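Local coordinates for MoaF-like domain-containing protein (Burkholderia vietnamiensis, PDB 5HAL) that is of unknown function but has a MoaF-like, calycin-type beta barrel that may bind a small ligand, although it has been labelled a putative beta-lactamase, at residues Glu58-Thr62 and Ile73-Glu77; Asp79-Val84 and Thr96-Ala101. One frame throughout, in Å; residues are numbered along the deposited sequence. Where two conformers were deposited one is given.

Contact 1: Glu58-Thr62 and Ile73-Glu77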
loop_
_atom_site.group_PDB
_atom_site.type_symbol
_atom_site.label_atom_id
_atom_site.label_comp_id
_atom_site.label_asym_id
_atom_site.label_seq_id
_atom_site.Cartn_x
_atom_site.Cartn_y
_atom_site.Cartn_z
ATOM N N GLU A 58 6.781 -7.413 5.828
ATOM C CA GLU A 58 5.573 -8.144 5.484
ATOM C C GLU A 58 4.474 -7.760 6.460
ATOM O O GLU A 58 4.685 -7.787 7.677
ATOM C CB GLU A 58 5.795 -9.649 5.528
ATOM C CG GLU A 58 4.588 -10.442 5.040
ATOM C CD GLU A 58 4.749 -11.944 5.204
ATOM O OE1 GLU A 58 5.782 -12.387 5.739
ATOM O OE2 GLU A 58 3.836 -12.690 4.802
ATOM N N VAL A 59 3.302 -7.416 5.928
ATOM C CA VAL A 59 2.158 -7.062 6.750
ATOM C C VAL A 59 0.958 -7.921 6.375
ATOM O O VAL A 59 0.882 -8.496 5.283
ATOM C CB VAL A 59 1.809 -5.562 6.627
ATOM C CG1 VAL A 59 2.989 -4.706 7.099
ATOM C CG2 VAL A 59 1.404 -5.199 5.182
ATOM N N GLU A 60 0.034 -8.041 7.328
ATOM C CA GLU A 60 -1.326 -8.507 7.066
ATOM C C GLU A 60 -2.190 -7.292 6.760
ATOM O O GLU A 60 -2.115 -6.293 7.470
ATOM C CB GLU A 60 -1.928 -9.235 8.275
ATOM C CG GLU A 60 -1.142 -10.395 8.839
ATOM C CD GLU A 60 -0.450 -10.076 10.152
ATOM O OE1 GLU A 60 0.629 -10.667 10.387
ATOM O OE2 GLU A 60 -0.965 -9.243 10.946
ATOM N N TYR A 61 -3.039 -7.386 5.737
ATOM C CA TYR A 61 -3.889 -6.251 5.393
ATOM C C TYR A 61 -5.343 -6.690 5.288
ATOM O O TYR A 61 -5.649 -7.871 5.115
ATOM C CB TYR A 61 -3.445 -5.587 4.072
ATOM C CG TYR A 61 -3.614 -6.493 2.871
ATOM C CD1 TYR A 61 -2.620 -7.395 2.509
ATOM C CD2 TYR A 61 -4.781 -6.455 2.103
ATOM C CE1 TYR A 61 -2.780 -8.239 1.403
ATOM C CE2 TYR A 61 -4.953 -7.299 0.998
ATOM C CZ TYR A 61 -3.957 -8.188 0.658
ATOM O OH TYR A 61 -4.133 -9.012 -0.430
ATOM N N THR A 62 -6.236 -5.711 5.391
ATOM C CA THR A 62 -7.632 -5.845 5.006
ATOM C C THR A 62 -7.856 -5.063 3.721
ATOM O O THR A 62 -7.100 -4.146 3.393
ATOM C CB THR A 62 -8.577 -5.318 6.106
ATOM O OG1 THR A 62 -8.330 -3.917 6.334
ATOM C CG2 THR A 62 -8.350 -6.087 7.417
ATOM N N ILE A 73 -7.328 -0.344 1.328
ATOM C CA ILE A 73 -6.359 -1.341 1.779
ATOM C C ILE A 73 -5.681 -0.779 3.025
ATOM O O ILE A 73 -5.152 0.340 2.992
ATOM C CB ILE A 73 -5.343 -1.649 0.666
ATOM C CG1 ILE A 73 -6.096 -2.029 -0.620
ATOM C CG2 ILE A 73 -4.353 -2.749 1.088
ATOM C CD1 ILE A 73 -5.206 -2.193 -1.839
ATOM N N ALA A 74 -5.715 -1.532 4.129
ATOM C CA ALA A 74 -5.219 -1.016 5.406
ATOM C C ALA A 74 -4.410 -2.072 6.136
ATOM O O ALA A 74 -4.672 -3.268 6.031
ATOM C CB ALA A 74 -6.357 -0.531 6.335
ATOM N N TRP A 75 -3.419 -1.614 6.889
ATOM C CA TRP A 75 -2.592 -2.524 7.665
ATOM C C TRP A 75 -1.895 -1.738 8.768
ATOM O O TRP A 75 -1.861 -0.505 8.760
ATOM C CB TRP A 75 -1.571 -3.238 6.781
ATOM C CG TRP A 75 -0.507 -2.341 6.191
ATOM C CD1 TRP A 75 0.650 -1.930 6.799
ATOM C CD2 TRP A 75 -0.489 -1.776 4.868
ATOM N NE1 TRP A 75 1.382 -1.147 5.937
ATOM C CE2 TRP A 75 0.709 -1.044 4.744
ATOM C CE3 TRP A 75 -1.369 -1.828 3.769
ATOM C CZ2 TRP A 75 1.050 -0.360 3.574
ATOM C CZ3 TRP A 75 -1.034 -1.154 2.610
ATOM C CH2 TRP A 75 0.173 -0.428 2.518
ATOM N N GLN A 76 -1.330 -2.475 9.714
ATOM C CA GLN A 76 -0.541 -1.896 10.784
ATOM C C GLN A 76 0.818 -2.577 10.791
ATOM O O GLN A 76 0.902 -3.805 10.738
ATOM C CB GLN A 76 -1.247 -2.061 12.126
ATOM C CG GLN A 76 -0.525 -1.462 13.308
ATOM C CD GLN A 76 -1.459 -1.333 14.508
ATOM O OE1 GLN A 76 -2.339 -2.180 14.723
ATOM N NE2 GLN A 76 -1.299 -0.256 15.273
ATOM N N GLU A 77 1.870 -1.784 10.881
ATOM C CA GLU A 77 3.230 -2.270 10.769
ATOM C C GLU A 77 3.724 -2.757 12.128
ATOM O O GLU A 77 3.077 -2.550 13.157
ATOM C CB GLU A 77 4.118 -1.155 10.189
ATOM C CG GLU A 77 4.397 -1.370 8.699
ATOM C CD GLU A 77 4.500 -0.106 7.889
ATOM O OE1 GLU A 77 5.242 0.816 8.288
ATOM O OE2 GLU A 77 3.854 -0.042 6.824
HETATM O O HOH W 1 -1.863 -5.249 9.840
HETATM O O HOH W 2 0.629 -6.848 9.824
#
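Trp75 meets Val59 and the backbone of Glu60 across two antiparallel strands. Its CB lies 3.2 Å from Glu60 O and also touches Tyr61 CB. CG stands between the backbone N and the carbonyl carbon (chi1 67°), and this turns the indole back beneath Val59. There CG is 3.6 Å from Val59 CG2, a methyl that sits over one face of the five-membered ring in a CH-pi contact, while CD1 is 3.6 Å from Val59 CG1. Beta-branched valine suits the place because one methyl can lie over the ring while the other meets CD1 and also touches Glu77 CG. The polar tip is held just past the end of its own strand: Trp75 NE1 donates to Glu77 OE2 at 2.8 Å, a nearly straight bond (170°) lying in the indole plane and meeting OE2 on its anti side. The carboxylate thus satisfies the indole N-H and fixes the ring's rotation. Ile73 CG2 comes in the ring plane at the indole edge, and His85 also meets the ring.

On the other face of the sheet, small Ala74 pairs with Thr62, and Thr62 N to Ala74 O is 3.0 Å in a reciprocal pair of backbone bonds. Further along the strands separate, and waters bridge their backbones. One accepts from Gln76 N at 2.8 Å and donates to Glu60 O at 2.6 Å; a second accepts from Glu60 N and bonds weakly to Glu60 OE2. Gln76 NE2 goes instead to Arg80 O. This is one hairpin of an eight-stranded up-and-down barrel, Tyr61 and Trp75 buried on one face, consistent with the calycin clan.

Contact 2: Asp79-Val84 and Thr96-Ala101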
loop_
_atom_site.group_PDB
_atom_site.type_symbol
_atom_site.label_atom_id
_atom_site.label_comp_id
_atom_site.label_asym_id
_atom_site.label_seq_id
_atom_site.Cartn_x
_atom_site.Cartn_y
_atom_site.Cartn_z
ATOM N N ASP A 79 5.960 -1.743 14.107
ATOM C CA ASP A 79 6.146 -0.748 15.154
ATOM C C ASP A 79 4.842 -0.036 15.499
ATOM O O ASP A 79 4.873 0.968 16.224
ATOM C CB ASP A 79 7.257 0.258 14.773
ATOM C CG ASP A 79 6.848 1.205 13.634
ATOM O OD1 ASP A 79 5.813 0.975 12.979
ATOM O OD2 ASP A 79 7.578 2.188 13.386
ATOM N N ARG A 80 3.707 -0.538 14.992
ATOM C CA ARG A 80 2.320 -0.080 15.236
ATOM C C ARG A 80 1.957 1.178 14.450
ATOM O O ARG A 80 0.863 1.736 14.661
ATOM C CB ARG A 80 2.029 0.123 16.734
ATOM C CG ARG A 80 2.120 -1.207 17.553
ATOM C CD ARG A 80 2.092 -0.959 19.038
ATOM N NE ARG A 80 3.237 -0.157 19.455
ATOM C CZ ARG A 80 3.201 0.786 20.387
ATOM N NH1 ARG A 80 2.067 1.069 21.022
ATOM N NH2 ARG A 80 4.310 1.454 20.687
ATOM N N ALA A 81 2.805 1.631 13.526
ATOM C CA ALA A 81 2.364 2.620 12.545
ATOM C C ALA A 81 1.210 2.049 11.727
ATOM O O ALA A 81 1.175 0.850 11.443
ATOM C CB ALA A 81 3.525 3.012 11.623
ATOM N N THR A 82 0.247 2.904 11.354
ATOM C CA THR A 82 -0.910 2.456 10.580
ATOM C C THR A 82 -0.940 3.119 9.210
ATOM O O THR A 82 -0.521 4.273 9.042
ATOM C CB THR A 82 -2.236 2.741 11.293
ATOM O OG1 THR A 82 -2.419 4.155 11.419
ATOM C CG2 THR A 82 -2.242 2.109 12.672
ATOM N N VAL A 83 -1.453 2.376 8.228
ATOM C CA VAL A 83 -1.483 2.815 6.841
ATOM C C VAL A 83 -2.856 2.519 6.265
ATOM O O VAL A 83 -3.363 1.404 6.407
ATOM C CB VAL A 83 -0.400 2.121 5.995
ATOM C CG1 VAL A 83 -0.477 2.602 4.536
ATOM C CG2 VAL A 83 0.992 2.383 6.583
ATOM N N VAL A 84 -3.451 3.513 5.604
ATOM C CA VAL A 84 -4.666 3.333 4.819
ATOM C C VAL A 84 -4.369 3.800 3.403
ATOM O O VAL A 84 -3.985 4.960 3.197
ATOM C CB VAL A 84 -5.852 4.118 5.400
ATOM C CG1 VAL A 84 -7.060 3.998 4.479
ATOM C CG2 VAL A 84 -6.195 3.627 6.795
ATOM N N THR A 96 -2.998 7.928 0.191
ATOM C CA THR A 96 -2.569 7.253 1.407
ATOM C C THR A 96 -2.641 8.175 2.614
ATOM O O THR A 96 -2.388 9.380 2.533
ATOM C CB THR A 96 -1.131 6.697 1.290
ATOM O OG1 THR A 96 -0.199 7.778 1.199
ATOM C CG2 THR A 96 -1.002 5.851 0.058
ATOM N N PHE A 97 -2.971 7.560 3.740
ATOM C CA PHE A 97 -2.993 8.185 5.050
ATOM C C PHE A 97 -2.145 7.310 5.952
ATOM O O PHE A 97 -2.394 6.107 6.060
ATOM C CB PHE A 97 -4.428 8.285 5.575
ATOM C CG PHE A 97 -5.373 8.967 4.613
ATOM C CD1 PHE A 97 -5.615 10.325 4.715
ATOM C CD2 PHE A 97 -6.001 8.248 3.598
ATOM C CE1 PHE A 97 -6.487 10.978 3.815
ATOM C CE2 PHE A 97 -6.865 8.888 2.701
ATOM C CZ PHE A 97 -7.109 10.262 2.822
ATOM N N PHE A 98 -1.145 7.903 6.589
ATOM C CA PHE A 98 -0.119 7.145 7.295
ATOM C C PHE A 98 0.072 7.800 8.658
ATOM O O PHE A 98 0.354 9.000 8.741
ATOM C CB PHE A 98 1.176 7.105 6.450
ATOM C CG PHE A 98 2.422 6.732 7.207
ATOM C CD1 PHE A 98 3.509 7.598 7.242
ATOM C CD2 PHE A 98 2.536 5.496 7.844
ATOM C CE1 PHE A 98 4.687 7.250 7.932
ATOM C CE2 PHE A 98 3.708 5.139 8.534
ATOM C CZ PHE A 98 4.779 6.017 8.583
ATOM N N THR A 99 -0.160 7.037 9.718
ATOM C CA THR A 99 0.073 7.502 11.082
ATOM C C THR A 99 1.318 6.777 11.573
ATOM O O THR A 99 1.285 5.559 11.781
ATOM C CB THR A 99 -1.121 7.223 11.998
ATOM O OG1 THR A 99 -2.319 7.791 11.444
ATOM C CG2 THR A 99 -0.874 7.824 13.383
ATOM N N ALA A 100 2.416 7.514 11.728
ATOM C CA ALA A 100 3.647 6.915 12.229
ATOM C C ALA A 100 3.489 6.515 13.691
ATOM O O ALA A 100 2.583 6.977 14.394
ATOM C CB ALA A 100 4.821 7.881 12.082
ATOM N N ALA A 101 4.398 5.650 14.157
ATOM C CA ALA A 101 4.410 5.297 15.577
ATOM C C ALA A 101 4.532 6.534 16.462
ATOM O O ALA A 101 4.067 6.534 17.607
ATOM C CB ALA A 101 5.551 4.321 15.872
HETATM O O HOH W 3 6.659 4.628 12.516
HETATM O O HOH W 4 -3.467 5.994 9.570
#
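Phe98 packs against Val83, its paired neighbour on one face of two antiparallel strands, and against Ala81 just before the strand. With CG anti to the backbone N and beside the carbonyl carbon (chi1 162°), the ring is carried over toward both, CD2 lying 3.7 Å from Val83 CG2 and CE2 3.8 Å from Ala81 CB. Alanine's single methyl suits a place beside so broad a ring, and Ala100 N lies over the centre of one ring face. Beneath this dry packing the strands are in regular register: Thr82 pairs with Thr99 and Val84 with Phe97, each through two backbone bonds, as in Val84 N to Phe97 O at 2.8 Å.

The opposite face has a water-bridged side. Thr82 and Thr99 stand side by side, Thr82 OG1 3.4 Å from Thr99 CB, and a single water joins their hydroxyls, 2.8 Å from each OG1. Threonine suits such a place, since its branched CB favours strand geometry while its hydroxyl meets solvent. Looser still is the end beyond the strands, where Asp79 OD2 reaches Ala101 N through another water, 2.7 Å from the carboxylate oxygen. Asp79 OD1 accepts from Ala81 N in an Asx turn, at the open end of the antiparallel hairpin 82-88/93-99 of a meander barrel.

Overall arrangement
Contact 2 begins after contact 1 is complete along the chain, and their centres lie 10 Å apart. Each joins the two strands of a hairpin, 56-67 with 70-76 and 82-88 with 93-99, and the hairpins are neighbours in one sheet. Strands 70-76 and 82-88 form the seam, where Trp75 O and Val83 N are 3.0 Å apart, a probable hydrogen bond. The two contacts thus cover four consecutive strands of an eight-stranded antiparallel barrel with simple up-and-down order. The side chains of Trp75 and Val83 each lie near a bound 1,2-ethanediol (about 5 and 4 Å), most likely a crystallisation additive; a pocket on the face carrying them is possible, as in ligand-binding calycins.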